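Local coordinates for histidine triad protein (Bacillus subtilis, PDB 1Y23) that belongs to the histidine triad (HIT) family and probably binds nucleotides and hydrolyses nucleoside phosphate derivatives, at residues B[5-10]-B[98-103]; B[36-41]-B[105-110]; B[29-34]-B[41-46]. One frame throughout, in Å; residues are numbered along the deposited sequence.

Contact 1 of 3, residues B[5-10]-B[98-103]; sequences ENCIFC and VFHYHM. With ZN (zinc ion), chain G.
Phe9 lies between Val98, His100 and His102, and it carries most of the apolar part of this contact. Val98 CG1 sits over one face of the Phe9 ring, toward its rim, and comes within 3.9 Å of Phe9 CD2. Next to it on the same ring, the edge at CE2 points into the face of His102. The two rings form a T-shaped pair, with centroids 5.0 Å apart and planes at 81°. Phe9 CE2 is the atom that leads, 3.4 Å from His102 ND1. Nearer the backbone, Phe9 CB rests 3.6 Å from His100 ND1.

That nitrogen belongs to a zinc site. His100 ND1 binds the zinc ion at 2.1 Å, Cys7 SG at 2.3 Å and Cys10 SG at 2.5 Å, and His49 completes the tetrad. The two cysteines form a CxxC pair at the start of helix 8-13. Cys7 is its N-cap residue, and its sulfur also takes a weak bond from Cys10 N. His100 CG is anti to the backbone N (chi1 -174°), which swings the imidazole across to the metal. The other ring nitrogen, NE2, is hydrogen-bonded to Pro46 O, so both nitrogens fix the ring rotation.

His100 and His102 fall in the His-φ-His-φ-His-φ-φ motif (φ hydrophobic) that names the HIT family, completed here by His104. His102 is the middle one, the nucleophile position in relatives. His102 ND1 donates to His100 O at 2.6 Å, with the oxygen close to the imidazole plane. This bond holds the ring turned so that Phe9 meets its face. With an alanine here, the edge of Phe9 would probably lose its aromatic partner and His100 O this donor. Away from the metal, Ile8 CG2 packs on Val98 CG2, the two side chains crossing at about a right angle.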
ATOM      1  N   GLU B   5       9.276  25.167   2.584  1.00 47.30           N
ATOM      2  CA  GLU B   5       8.720  23.835   2.982  1.00 45.85           C
ATOM      3  C   GLU B   5       7.331  23.978   3.588  1.00 45.19           C
ATOM      4  O   GLU B   5       7.185  24.025   4.814  1.00 46.66           O
ATOM      5  CB  GLU B   5       9.623  23.169   4.012  1.00 47.37           C
ATOM      6  CG  GLU B   5       9.324  21.697   4.205  1.00 48.07           C
ATOM      7  CD  GLU B   5      10.095  20.833   3.224  1.00 49.20           C
ATOM      8  OE1 GLU B   5      11.337  20.761   3.357  1.00 51.14           O
ATOM      9  OE2 GLU B   5       9.472  20.237   2.317  1.00 48.84           O
ATOM     10  N   ASN B   6       6.313  24.049   2.734  1.00 43.24           N
ATOM     11  CA  ASN B   6       4.934  24.172   3.205  1.00 41.47           C
ATOM     12  C   ASN B   6       4.318  22.783   3.365  1.00 38.15           C
ATOM     13  O   ASN B   6       3.148  22.574   3.045  1.00 35.84           O
ATOM     14  CB  ASN B   6       4.100  24.991   2.214  1.00 44.13           C
ATOM     15  CG  ASN B   6       4.723  26.343   1.899  1.00 47.93           C
ATOM     16  OD1 ASN B   6       5.115  27.091   2.805  1.00 51.02           O
ATOM     17  ND2 ASN B   6       4.807  26.670   0.612  1.00 47.79           N
ATOM     18  N   CYS B   7       5.119  21.847   3.872  1.00 35.67           N
ATOM     19  CA  CYS B   7       4.690  20.467   4.077  1.00 32.69           C
ATOM     20  C   CYS B   7       4.264  20.215   5.513  1.00 32.01           C
ATOM     21  O   CYS B   7       5.070  20.323   6.433  1.00 32.02           O
ATOM     22  CB  CYS B   7       5.821  19.502   3.723  1.00 31.57           C
ATOM     23  SG  CYS B   7       5.412  17.770   4.041  1.00 27.31           S
ATOM     24  N   ILE B   8       3.000  19.856   5.705  1.00 32.23           N
ATOM     25  CA  ILE B   8       2.487  19.603   7.043  1.00 30.38           C
ATOM     26  C   ILE B   8       3.163  18.415   7.737  1.00 30.81           C
ATOM     27  O   ILE B   8       3.261  18.384   8.967  1.00 29.39           O
ATOM     28  CB  ILE B   8       0.958  19.366   7.011  1.00 30.71           C
ATOM     29  CG1 ILE B   8       0.368  19.567   8.407  1.00 29.58           C
ATOM     30  CG2 ILE B   8       0.652  17.951   6.529  1.00 29.15           C
ATOM     31  CD1 ILE B   8      -1.146  19.563   8.432  1.00 28.69           C
ATOM     32  N   PHE B   9       3.626  17.439   6.956  1.00 30.53           N
ATOM     33  CA  PHE B   9       4.280  16.257   7.531  1.00 31.25           C
ATOM     34  C   PHE B   9       5.709  16.529   7.987  1.00 30.61           C
ATOM     35  O   PHE B   9       6.190  15.918   8.942  1.00 31.08           O
ATOM     36  CB  PHE B   9       4.278  15.091   6.539  1.00 29.64           C
ATOM     37  CG  PHE B   9       2.922  14.481   6.322  1.00 31.01           C
ATOM     38  CD1 PHE B   9       1.856  14.785   7.168  1.00 29.24           C
ATOM     39  CD2 PHE B   9       2.714  13.583   5.276  1.00 31.24           C
ATOM     40  CE1 PHE B   9       0.603  14.206   6.976  1.00 30.30           C
ATOM     41  CE2 PHE B   9       1.463  12.995   5.073  1.00 31.54           C
ATOM     42  CZ  PHE B   9       0.402  13.306   5.926  1.00 30.92           C
ATOM     43  N   CYS B  10       6.393  17.431   7.295  1.00 31.35           N
ATOM     44  CA  CYS B  10       7.749  17.780   7.680  1.00 31.71           C
ATOM     45  C   CYS B  10       7.691  18.547   8.998  1.00 32.27           C
ATOM     46  O   CYS B  10       8.586  18.427   9.834  1.00 33.66           O
ATOM     47  CB  CYS B  10       8.422  18.627   6.589  1.00 31.00           C
ATOM     48  SG  CYS B  10       9.252  17.652   5.285  1.00 30.44           S
ATOM     49  N   VAL B  98      -1.233  15.829   0.435  1.00 31.90           N
ATOM     50  CA  VAL B  98       0.049  16.337   0.934  1.00 30.67           C
ATOM     51  C   VAL B  98       1.148  15.686   0.100  1.00 30.15           C
ATOM     52  O   VAL B  98       1.205  14.460  -0.008  1.00 30.08           O
ATOM     53  CB  VAL B  98       0.267  15.989   2.434  1.00 30.40           C
ATOM     54  CG1 VAL B  98       1.652  16.437   2.881  1.00 28.86           C
ATOM     55  CG2 VAL B  98      -0.796  16.660   3.291  1.00 26.95           C
ATOM     56  N   PHE B  99       2.020  16.498  -0.492  1.00 29.93           N
ATOM     57  CA  PHE B  99       3.082  15.942  -1.322  1.00 30.49           C
ATOM     58  C   PHE B  99       4.315  15.412  -0.584  1.00 29.11           C
ATOM     59  O   PHE B  99       5.450  15.783  -0.887  1.00 27.66           O
ATOM     60  CB  PHE B  99       3.506  16.942  -2.406  1.00 31.79           C
ATOM     61  CG  PHE B  99       2.457  17.169  -3.476  1.00 34.75           C
ATOM     62  CD1 PHE B  99       1.552  16.159  -3.823  1.00 35.60           C
ATOM     63  CD2 PHE B  99       2.399  18.385  -4.160  1.00 36.16           C
ATOM     64  CE1 PHE B  99       0.597  16.353  -4.831  1.00 36.74           C
ATOM     65  CE2 PHE B  99       1.449  18.596  -5.173  1.00 38.05           C
ATOM     66  CZ  PHE B  99       0.547  17.573  -5.510  1.00 36.83           C
ATOM     67  N   HIS B 100       4.070  14.525   0.376  1.00 29.17           N
ATOM     68  CA  HIS B 100       5.122  13.871   1.156  1.00 28.12           C
ATOM     69  C   HIS B 100       4.608  12.440   1.258  1.00 26.74           C
ATOM     70  O   HIS B 100       3.495  12.215   1.732  1.00 25.62           O
ATOM     71  CB  HIS B 100       5.263  14.515   2.546  1.00 28.18           C
ATOM     72  CG  HIS B 100       6.416  13.992   3.352  1.00 30.38           C
ATOM     73  ND1 HIS B 100       7.083  14.760   4.285  1.00 29.03           N
ATOM     74  CD2 HIS B 100       7.000  12.767   3.394  1.00 30.23           C
ATOM     75  CE1 HIS B 100       8.022  14.034   4.865  1.00 28.17           C
ATOM     76  NE2 HIS B 100       7.993  12.822   4.344  1.00 27.99           N
ATOM     77  N   TYR B 101       5.403  11.482   0.789  1.00 25.57           N
ATOM     78  CA  TYR B 101       4.991  10.077   0.798  1.00 25.63           C
ATOM     79  C   TYR B 101       4.457   9.630   2.148  1.00 26.12           C
ATOM     80  O   TYR B 101       5.071   9.882   3.184  1.00 26.00           O
ATOM     81  CB  TYR B 101       6.155   9.153   0.394  1.00 23.60           C
ATOM     82  CG  TYR B 101       5.781   7.679   0.361  1.00 22.44           C
ATOM     83  CD1 TYR B 101       5.203   7.106  -0.779  1.00 21.13           C
ATOM     84  CD2 TYR B 101       5.934   6.876   1.498  1.00 19.97           C
ATOM     85  CE1 TYR B 101       4.782   5.772  -0.783  1.00 21.26           C
ATOM     86  CE2 TYR B 101       5.516   5.546   1.509  1.00 20.22           C
ATOM     87  CZ  TYR B 101       4.938   4.996   0.366  1.00 22.07           C
ATOM     88  OH  TYR B 101       4.501   3.687   0.376  1.00 17.46           O
ATOM     89  N   HIS B 102       3.305   8.970   2.123  1.00 26.19           N
ATOM     90  CA  HIS B 102       2.696   8.444   3.334  1.00 26.46           C
ATOM     91  C   HIS B 102       1.858   7.218   3.017  1.00 27.09           C
ATOM     92  O   HIS B 102       1.257   7.118   1.950  1.00 26.91           O
ATOM     93  CB  HIS B 102       1.836   9.501   4.050  1.00 25.35           C
ATOM     94  CG  HIS B 102       0.845  10.198   3.166  1.00 24.46           C
ATOM     95  ND1 HIS B 102       1.218  11.112   2.205  1.00 24.44           N
ATOM     96  CD2 HIS B 102      -0.507  10.142   3.126  1.00 25.06           C
ATOM     97  CE1 HIS B 102       0.141  11.592   1.613  1.00 25.68           C
ATOM     98  NE2 HIS B 102      -0.922  11.021   2.154  1.00 26.36           N
ATOM     99  N   MET B 103       1.843   6.279   3.955  1.00 28.55           N
ATOM    100  CA  MET B 103       1.087   5.048   3.815  1.00 28.47           C
ATOM    101  C   MET B 103      -0.014   5.055   4.864  1.00 28.11           C
ATOM    102  O   MET B 103       0.245   5.353   6.030  1.00 27.00           O
ATOM    103  CB  MET B 103       2.000   3.847   4.056  1.00 31.92           C
ATOM    104  CG  MET B 103       1.302   2.502   3.998  1.00 34.38           C
ATOM    105  SD  MET B 103       1.222   1.834   2.323  1.00 42.43           S
ATOM    106  CE  MET B 103       2.547   0.630   2.390  1.00 38.27           C
TER
HETATM  107 ZN    ZN G1002       7.494  16.774   3.806  1.00 30.09          ZN

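Contact 2 of 3, residues B[36-41]-B[105-110]; sequences QVTKGH and IIPRYG
Thr38 and Tyr109 provide the two hydrogen bonds that tie loop 36-41, which links strands 28-32 and 42-46, to strand 103-108 of the HIT-fold sheet. Thr38 OG1 stands between the backbone N and the carbonyl carbon (chi1 62°). From there it donates to Pro107 O at 2.8 Å, in the carbonyl plane and on a lone pair. Thr38 OG1 also lies 3.5 Å from Ile106 CG2 and is flanked by the Pro107 ring. Tyr109 OH donates to Lys39 O at 2.6 Å, tilted 22° from the carbonyl plane. Lys39 O lies at the edge of the tyrosine ring.

The loop has its own brace. Thr38 to His41 form a type II beta turn, and Gln36 OE1 accepts from Gly40 N at 2.9 Å. Gly40 has a positive phi, and a side chain there would come tight against Pro107 CG.

With its first torsion near 180° (chi1 -176°), the His41 imidazole runs alongside Ile106, pointing the same way. Ile106 CG1 is 3.8 Å from His41 ND1. That nitrogen is buried and has no polar partner in the model. On the loop side, Val37 CG1 reaches Ile106 CG2 at 4.1 Å.

Helix 67-79 packs on Ile105, Pro107 and Tyr109. Phe115 of strand 115-119 touches Val37 and Ile106, and Trp119 of the second subunit meets His41.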
ATOM      1  N   GLN B  36      -9.141   9.944  11.252  1.00 35.71           N
ATOM      2  CA  GLN B  36      -9.589   8.671  11.812  1.00 33.86           C
ATOM      3  C   GLN B  36     -10.721   8.015  11.024  1.00 35.45           C
ATOM      4  O   GLN B  36     -11.837   7.883  11.530  1.00 36.44           O
ATOM      5  CB  GLN B  36     -10.038   8.840  13.270  1.00 31.39           C
ATOM      6  CG  GLN B  36      -8.921   9.089  14.276  1.00 28.54           C
ATOM      7  CD  GLN B  36      -7.932   7.928  14.376  1.00 28.17           C
ATOM      8  OE1 GLN B  36      -8.286   6.806  14.766  1.00 27.57           O
ATOM      9  NE2 GLN B  36      -6.683   8.196  14.025  1.00 25.99           N
ATOM     10  N   VAL B  37     -10.441   7.613   9.786  1.00 34.99           N
ATOM     11  CA  VAL B  37     -11.438   6.945   8.957  1.00 34.76           C
ATOM     12  C   VAL B  37     -12.030   5.816   9.789  1.00 34.76           C
ATOM     13  O   VAL B  37     -13.213   5.494   9.685  1.00 35.87           O
ATOM     14  CB  VAL B  37     -10.798   6.357   7.683  1.00 35.39           C
ATOM     15  CG1 VAL B  37     -11.516   5.082   7.269  1.00 36.06           C
ATOM     16  CG2 VAL B  37     -10.860   7.373   6.563  1.00 34.62           C
ATOM     17  N   THR B  38     -11.175   5.207  10.599  1.00 34.05           N
ATOM     18  CA  THR B  38     -11.574   4.137  11.500  1.00 33.64           C
ATOM     19  C   THR B  38     -10.692   4.312  12.726  1.00 34.39           C
ATOM     20  O   THR B  38      -9.655   4.972  12.659  1.00 35.39           O
ATOM     21  CB  THR B  38     -11.350   2.720  10.888  1.00 33.42           C
ATOM     22  OG1 THR B  38      -9.955   2.508  10.623  1.00 31.42           O
ATOM     23  CG2 THR B  38     -12.141   2.566   9.589  1.00 32.56           C
ATOM     24  N   LYS B  39     -11.113   3.749  13.852  1.00 35.08           N
ATOM     25  CA  LYS B  39     -10.344   3.857  15.081  1.00 35.25           C
ATOM     26  C   LYS B  39      -8.998   3.160  14.889  1.00 35.79           C
ATOM     27  O   LYS B  39      -8.939   1.946  14.678  1.00 34.54           O
ATOM     28  CB  LYS B  39     -11.119   3.210  16.230  1.00 37.03           C
ATOM     29  CG  LYS B  39     -10.612   3.577  17.612  1.00 39.72           C
ATOM     30  CD  LYS B  39     -11.478   2.947  18.691  1.00 40.16           C
ATOM     31  CE  LYS B  39     -11.098   3.449  20.070  1.00 41.36           C
ATOM     32  NZ  LYS B  39     -11.918   2.785  21.122  1.00 43.52           N
ATOM     33  N   GLY B  40      -7.923   3.941  14.950  1.00 35.01           N
ATOM     34  CA  GLY B  40      -6.588   3.393  14.781  1.00 35.39           C
ATOM     35  C   GLY B  40      -5.934   3.811  13.470  1.00 34.67           C
ATOM     36  O   GLY B  40      -4.815   3.399  13.168  1.00 36.24           O
ATOM     37  N   HIS B  41      -6.635   4.630  12.693  1.00 33.38           N
ATOM     38  CA  HIS B  41      -6.140   5.121  11.411  1.00 31.69           C
ATOM     39  C   HIS B  41      -4.756   5.740  11.596  1.00 30.29           C
ATOM     40  O   HIS B  41      -4.614   6.804  12.200  1.00 28.37           O
ATOM     41  CB  HIS B  41      -7.133   6.148  10.841  1.00 33.32           C
ATOM     42  CG  HIS B  41      -6.776   6.652   9.475  1.00 35.22           C
ATOM     43  ND1 HIS B  41      -5.952   5.954   8.621  1.00 35.82           N
ATOM     44  CD2 HIS B  41      -7.139   7.777   8.811  1.00 35.03           C
ATOM     45  CE1 HIS B  41      -5.816   6.628   7.492  1.00 34.58           C
ATOM     46  NE2 HIS B  41      -6.525   7.738   7.581  1.00 34.45           N
ATOM     47  N   ILE B 105      -2.619   3.081   7.176  1.00 26.91           N
ATOM     48  CA  ILE B 105      -2.821   1.760   7.748  1.00 28.94           C
ATOM     49  C   ILE B 105      -4.233   1.824   8.309  1.00 29.24           C
ATOM     50  O   ILE B 105      -4.468   2.400   9.372  1.00 28.62           O
ATOM     51  CB  ILE B 105      -1.810   1.465   8.867  1.00 30.58           C
ATOM     52  CG1 ILE B 105      -0.399   1.420   8.264  1.00 31.20           C
ATOM     53  CG2 ILE B 105      -2.155   0.148   9.549  1.00 28.27           C
ATOM     54  CD1 ILE B 105       0.677   1.006   9.236  1.00 33.43           C
ATOM     55  N   ILE B 106      -5.176   1.239   7.582  1.00 29.36           N
ATOM     56  CA  ILE B 106      -6.570   1.300   7.990  1.00 29.20           C
ATOM     57  C   ILE B 106      -7.161   0.007   8.524  1.00 28.15           C
ATOM     58  O   ILE B 106      -7.366  -0.953   7.788  1.00 27.52           O
ATOM     59  CB  ILE B 106      -7.439   1.809   6.825  1.00 29.27           C
ATOM     60  CG1 ILE B 106      -6.868   3.140   6.305  1.00 29.15           C
ATOM     61  CG2 ILE B 106      -8.874   1.997   7.289  1.00 30.22           C
ATOM     62  CD1 ILE B 106      -7.367   3.543   4.926  1.00 25.36           C
ATOM     63  N   PRO B 107      -7.422  -0.039   9.838  1.00 29.22           N
ATOM     64  CA  PRO B 107      -8.005  -1.242  10.433  1.00 30.41           C
ATOM     65  C   PRO B 107      -9.473  -1.264  10.027  1.00 31.34           C
ATOM     66  O   PRO B 107     -10.087  -0.208   9.850  1.00 31.17           O
ATOM     67  CB  PRO B 107      -7.809  -1.015  11.931  1.00 29.46           C
ATOM     68  CG  PRO B 107      -7.946   0.470  12.052  1.00 28.14           C
ATOM     69  CD  PRO B 107      -7.141   0.975  10.872  1.00 28.20           C
ATOM     70  N   ARG B 108     -10.026  -2.458   9.849  1.00 33.35           N
ATOM     71  CA  ARG B 108     -11.424  -2.596   9.445  1.00 33.77           C
ATOM     72  C   ARG B 108     -12.242  -3.264  10.543  1.00 34.68           C
ATOM     73  O   ARG B 108     -11.785  -4.214  11.178  1.00 35.83           O
ATOM     74  CB  ARG B 108     -11.522  -3.405   8.141  1.00 33.88           C
ATOM     75  CG  ARG B 108     -10.869  -2.726   6.941  1.00 33.81           C
ATOM     76  CD  ARG B 108     -11.565  -1.391   6.616  1.00 36.20           C
ATOM     77  NE  ARG B 108     -12.846  -1.560   5.935  1.00 35.72           N
ATOM     78  CZ  ARG B 108     -12.983  -2.019   4.693  1.00 37.92           C
ATOM     79  NH1 ARG B 108     -14.187  -2.140   4.156  1.00 37.77           N
ATOM     80  NH2 ARG B 108     -11.917  -2.348   3.976  1.00 37.67           N
ATOM     81  N   TYR B 109     -13.452  -2.763  10.768  1.00 35.83           N
ATOM     82  CA  TYR B 109     -14.325  -3.319  11.800  1.00 36.83           C
ATOM     83  C   TYR B 109     -15.690  -3.736  11.251  1.00 38.03           C
ATOM     84  O   TYR B 109     -16.502  -4.323  11.964  1.00 37.52           O
ATOM     85  CB  TYR B 109     -14.507  -2.299  12.925  1.00 35.17           C
ATOM     86  CG  TYR B 109     -13.205  -1.825  13.542  1.00 33.12           C
ATOM     87  CD1 TYR B 109     -12.671  -0.577  13.222  1.00 33.06           C
ATOM     88  CD2 TYR B 109     -12.510  -2.626  14.452  1.00 32.53           C
ATOM     89  CE1 TYR B 109     -11.476  -0.136  13.797  1.00 33.06           C
ATOM     90  CE2 TYR B 109     -11.313  -2.197  15.033  1.00 32.59           C
ATOM     91  CZ  TYR B 109     -10.806  -0.951  14.704  1.00 32.81           C
ATOM     92  OH  TYR B 109      -9.640  -0.508  15.288  1.00 32.19           O
ATOM     93  N   GLY B 110     -15.935  -3.428   9.980  1.00 39.93           N
ATOM     94  CA  GLY B 110     -17.198  -3.787   9.364  1.00 41.73           C
ATOM     95  C   GLY B 110     -18.104  -2.595   9.128  1.00 43.01           C
ATOM     96  O   GLY B 110     -17.719  -1.630   8.461  1.00 43.20           O
TER

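Contact 3 of 3, residues B[29-34]-B[41-46]; sequences LAFLDI and HTLVIP
Asp33 CB sits over one face of the His41 ring, 3.2 Å from His41 CD2, in a CH-pi contact. The two side chains run side by side, with carboxylate and imidazole planes only 15° apart. Asp33 OD1 is hydrogen-bonded to Ser35 N. The Phe31 ring has Leu43 O over one face, toward the rim, and Ile45 CD1 at its edge, 3.8 Å from Phe31 CE2. Leu43 CB makes an off-centre CH-pi contact with that ring, and Leu43 CD1 comes within 3.6 Å of Phe31 CE1. A chi1 of 53° tucks the Phe31 ring over its own backbone and brings it toward the partner strand.

The segments form an antiparallel beta hairpin in the central sheet of the HIT fold. Leu29 with Ile45 and Phe31 with Leu43 are hydrogen-bonded pairs, each joined by two backbone bonds. Leu43 N to Phe31 O measures 2.7 Å. Asp33 N adds a bond to His41 O at 2.8 Å, just past the strand end.

Ala30 and Val44 point to the other face, where Ala30 CB meets Val44 CG2 at 4.2 Å. On the Phe31 side, helix 8-13 packs on Leu29, Phe31 and Ile45.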
ATOM      1  N   LEU B  29       8.571   7.651  10.866  1.00 27.18           N
ATOM      2  CA  LEU B  29       7.715   8.266  11.859  1.00 28.05           C
ATOM      3  C   LEU B  29       6.274   7.890  11.524  1.00 29.95           C
ATOM      4  O   LEU B  29       5.807   8.093  10.394  1.00 30.13           O
ATOM      5  CB  LEU B  29       7.863   9.790  11.866  1.00 28.22           C
ATOM      6  CG  LEU B  29       7.004  10.536  12.910  1.00 29.01           C
ATOM      7  CD1 LEU B  29       7.337  10.029  14.323  1.00 30.60           C
ATOM      8  CD2 LEU B  29       7.269  12.031  12.824  1.00 29.74           C
ATOM      9  N   ALA B  30       5.589   7.321  12.512  1.00 28.18           N
ATOM     10  CA  ALA B  30       4.196   6.916  12.373  1.00 27.14           C
ATOM     11  C   ALA B  30       3.350   7.668  13.405  1.00 28.20           C
ATOM     12  O   ALA B  30       3.784   7.895  14.538  1.00 27.63           O
ATOM     13  CB  ALA B  30       4.065   5.420  12.573  1.00 26.15           C
ATOM     14  N   PHE B  31       2.147   8.059  12.998  1.00 28.71           N
ATOM     15  CA  PHE B  31       1.237   8.798  13.864  1.00 29.68           C
ATOM     16  C   PHE B  31      -0.205   8.706  13.376  1.00 29.51           C
ATOM     17  O   PHE B  31      -0.464   8.510  12.188  1.00 28.38           O
ATOM     18  CB  PHE B  31       1.667  10.265  13.952  1.00 30.03           C
ATOM     19  CG  PHE B  31       1.853  10.927  12.616  1.00 32.54           C
ATOM     20  CD1 PHE B  31       0.761  11.417  11.906  1.00 31.13           C
ATOM     21  CD2 PHE B  31       3.127  11.055  12.064  1.00 33.43           C
ATOM     22  CE1 PHE B  31       0.932  12.027  10.665  1.00 34.12           C
ATOM     23  CE2 PHE B  31       3.312  11.662  10.824  1.00 34.77           C
ATOM     24  CZ  PHE B  31       2.213  12.151  10.119  1.00 34.65           C
ATOM     25  N   LEU B  32      -1.142   8.848  14.307  1.00 30.21           N
ATOM     26  CA  LEU B  32      -2.560   8.772  13.987  1.00 31.66           C
ATOM     27  C   LEU B  32      -3.016   9.856  13.006  1.00 31.16           C
ATOM     28  O   LEU B  32      -2.561  11.000  13.069  1.00 31.06           O
ATOM     29  CB  LEU B  32      -3.385   8.852  15.281  1.00 31.57           C
ATOM     30  CG  LEU B  32      -3.347   7.599  16.170  1.00 32.41           C
ATOM     31  CD1 LEU B  32      -4.082   7.854  17.485  1.00 31.63           C
ATOM     32  CD2 LEU B  32      -3.983   6.443  15.423  1.00 33.56           C
ATOM     33  N   ASP B  33      -3.889   9.490  12.071  1.00 31.56           N
ATOM     34  CA  ASP B  33      -4.422  10.470  11.122  1.00 33.42           C
ATOM     35  C   ASP B  33      -5.605  11.075  11.873  1.00 34.10           C
ATOM     36  O   ASP B  33      -6.498  10.346  12.303  1.00 34.52           O
ATOM     37  CB  ASP B  33      -4.913   9.793   9.837  1.00 32.55           C
ATOM     38  CG  ASP B  33      -5.362  10.794   8.774  1.00 33.87           C
ATOM     39  OD1 ASP B  33      -6.030  11.787   9.130  1.00 35.81           O
ATOM     40  OD2 ASP B  33      -5.059  10.598   7.575  1.00 31.37           O
ATOM     41  N   ILE B  34      -5.617  12.392  12.039  1.00 34.38           N
ATOM     42  CA  ILE B  34      -6.699  13.040  12.775  1.00 37.30           C
ATOM     43  C   ILE B  34      -8.067  12.833  12.131  1.00 37.17           C
ATOM     44  O   ILE B  34      -9.093  13.088  12.752  1.00 38.50           O
ATOM     45  CB  ILE B  34      -6.429  14.548  12.940  1.00 38.00           C
ATOM     46  CG1 ILE B  34      -4.990  14.765  13.408  1.00 38.86           C
ATOM     47  CG2 ILE B  34      -7.369  15.131  13.985  1.00 39.06           C
ATOM     48  CD1 ILE B  34      -4.601  16.226  13.517  1.00 43.27           C
ATOM     49  N   HIS B  41      -6.635   4.630  12.693  1.00 33.38           N
ATOM     50  CA  HIS B  41      -6.140   5.121  11.411  1.00 31.69           C
ATOM     51  C   HIS B  41      -4.756   5.740  11.596  1.00 30.29           C
ATOM     52  O   HIS B  41      -4.614   6.804  12.200  1.00 28.37           O
ATOM     53  CB  HIS B  41      -7.133   6.148  10.841  1.00 33.32           C
ATOM     54  CG  HIS B  41      -6.776   6.652   9.475  1.00 35.22           C
ATOM     55  ND1 HIS B  41      -5.952   5.954   8.621  1.00 35.82           N
ATOM     56  CD2 HIS B  41      -7.139   7.777   8.811  1.00 35.03           C
ATOM     57  CE1 HIS B  41      -5.816   6.628   7.492  1.00 34.58           C
ATOM     58  NE2 HIS B  41      -6.525   7.738   7.581  1.00 34.45           N
ATOM     59  N   THR B  42      -3.738   5.066  11.067  1.00 28.89           N
ATOM     60  CA  THR B  42      -2.358   5.524  11.207  1.00 27.55           C
ATOM     61  C   THR B  42      -1.660   5.941   9.908  1.00 27.71           C
ATOM     62  O   THR B  42      -1.912   5.381   8.842  1.00 26.24           O
ATOM     63  CB  THR B  42      -1.497   4.420  11.864  1.00 27.57           C
ATOM     64  OG1 THR B  42      -2.081   4.037  13.116  1.00 31.68           O
ATOM     65  CG2 THR B  42      -0.085   4.913  12.107  1.00 25.02           C
ATOM     66  N   LEU B  43      -0.779   6.930  10.017  1.00 27.14           N
ATOM     67  CA  LEU B  43       0.018   7.389   8.883  1.00 26.70           C
ATOM     68  C   LEU B  43       1.471   7.014   9.145  1.00 27.12           C
ATOM     69  O   LEU B  43       2.025   7.356  10.188  1.00 25.44           O
ATOM     70  CB  LEU B  43      -0.075   8.900   8.714  1.00 24.03           C
ATOM     71  CG  LEU B  43      -1.365   9.368   8.057  1.00 26.48           C
ATOM     72  CD1 LEU B  43      -1.525  10.867   8.268  1.00 25.02           C
ATOM     73  CD2 LEU B  43      -1.332   9.009   6.562  1.00 23.18           C
ATOM     74  N   VAL B  44       2.077   6.301   8.201  1.00 26.04           N
ATOM     75  CA  VAL B  44       3.467   5.890   8.325  1.00 25.69           C
ATOM     76  C   VAL B  44       4.233   6.616   7.232  1.00 26.76           C
ATOM     77  O   VAL B  44       4.010   6.390   6.035  1.00 27.89           O
ATOM     78  CB  VAL B  44       3.638   4.368   8.129  1.00 24.60           C
ATOM     79  CG1 VAL B  44       5.082   3.972   8.350  1.00 21.83           C
ATOM     80  CG2 VAL B  44       2.728   3.608   9.072  1.00 24.19           C
ATOM     81  N   ILE B  45       5.130   7.499   7.643  1.00 26.64           N
ATOM     82  CA  ILE B  45       5.904   8.265   6.686  1.00 27.50           C
ATOM     83  C   ILE B  45       7.394   8.228   7.003  1.00 27.91           C
ATOM     84  O   ILE B  45       7.788   7.957   8.131  1.00 27.27           O
ATOM     85  CB  ILE B  45       5.442   9.752   6.669  1.00 29.33           C
ATOM     86  CG1 ILE B  45       6.018  10.508   7.868  1.00 30.38           C
ATOM     87  CG2 ILE B  45       3.916   9.820   6.762  1.00 29.90           C
ATOM     88  CD1 ILE B  45       5.725  11.995   7.859  1.00 28.74           C
ATOM     89  N   PRO B  46       8.243   8.464   5.989  1.00 28.91           N
ATOM     90  CA  PRO B  46       9.696   8.474   6.183  1.00 28.13           C
ATOM     91  C   PRO B  46      10.030   9.904   6.585  1.00 28.17           C
ATOM     92  O   PRO B  46       9.326  10.824   6.185  1.00 27.48           O
ATOM     93  CB  PRO B  46      10.224   8.141   4.797  1.00 26.24           C
ATOM     94  CG  PRO B  46       9.241   8.845   3.928  1.00 26.95           C
ATOM     95  CD  PRO B  46       7.918   8.460   4.553  1.00 26.52           C
TER

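Overall arrangement
Contacts 2 and 3 are buried; contact 1 is only partly so, with Ile8 exposed. Contact 3 is the regular one, held by paired backbone bonds and apolar side chains. Contact 2 joins an irregular loop to a strand through two side-chain hydroxyls. Contact 1 depends on metal binding and aromatic packing, with no hydrogen bond between its segments. Strands 42-46 and 103-108 are sheet neighbours and link all three. Val44 N meets Met103 O between contacts 3 and 1, and Ile105 N meets Thr42 O between contacts 2 and 3. Contacts 2 and 3 share His41. Contacts 1 and 2 lie about 21 Å apart, centre to centre. All three touch the second subunit.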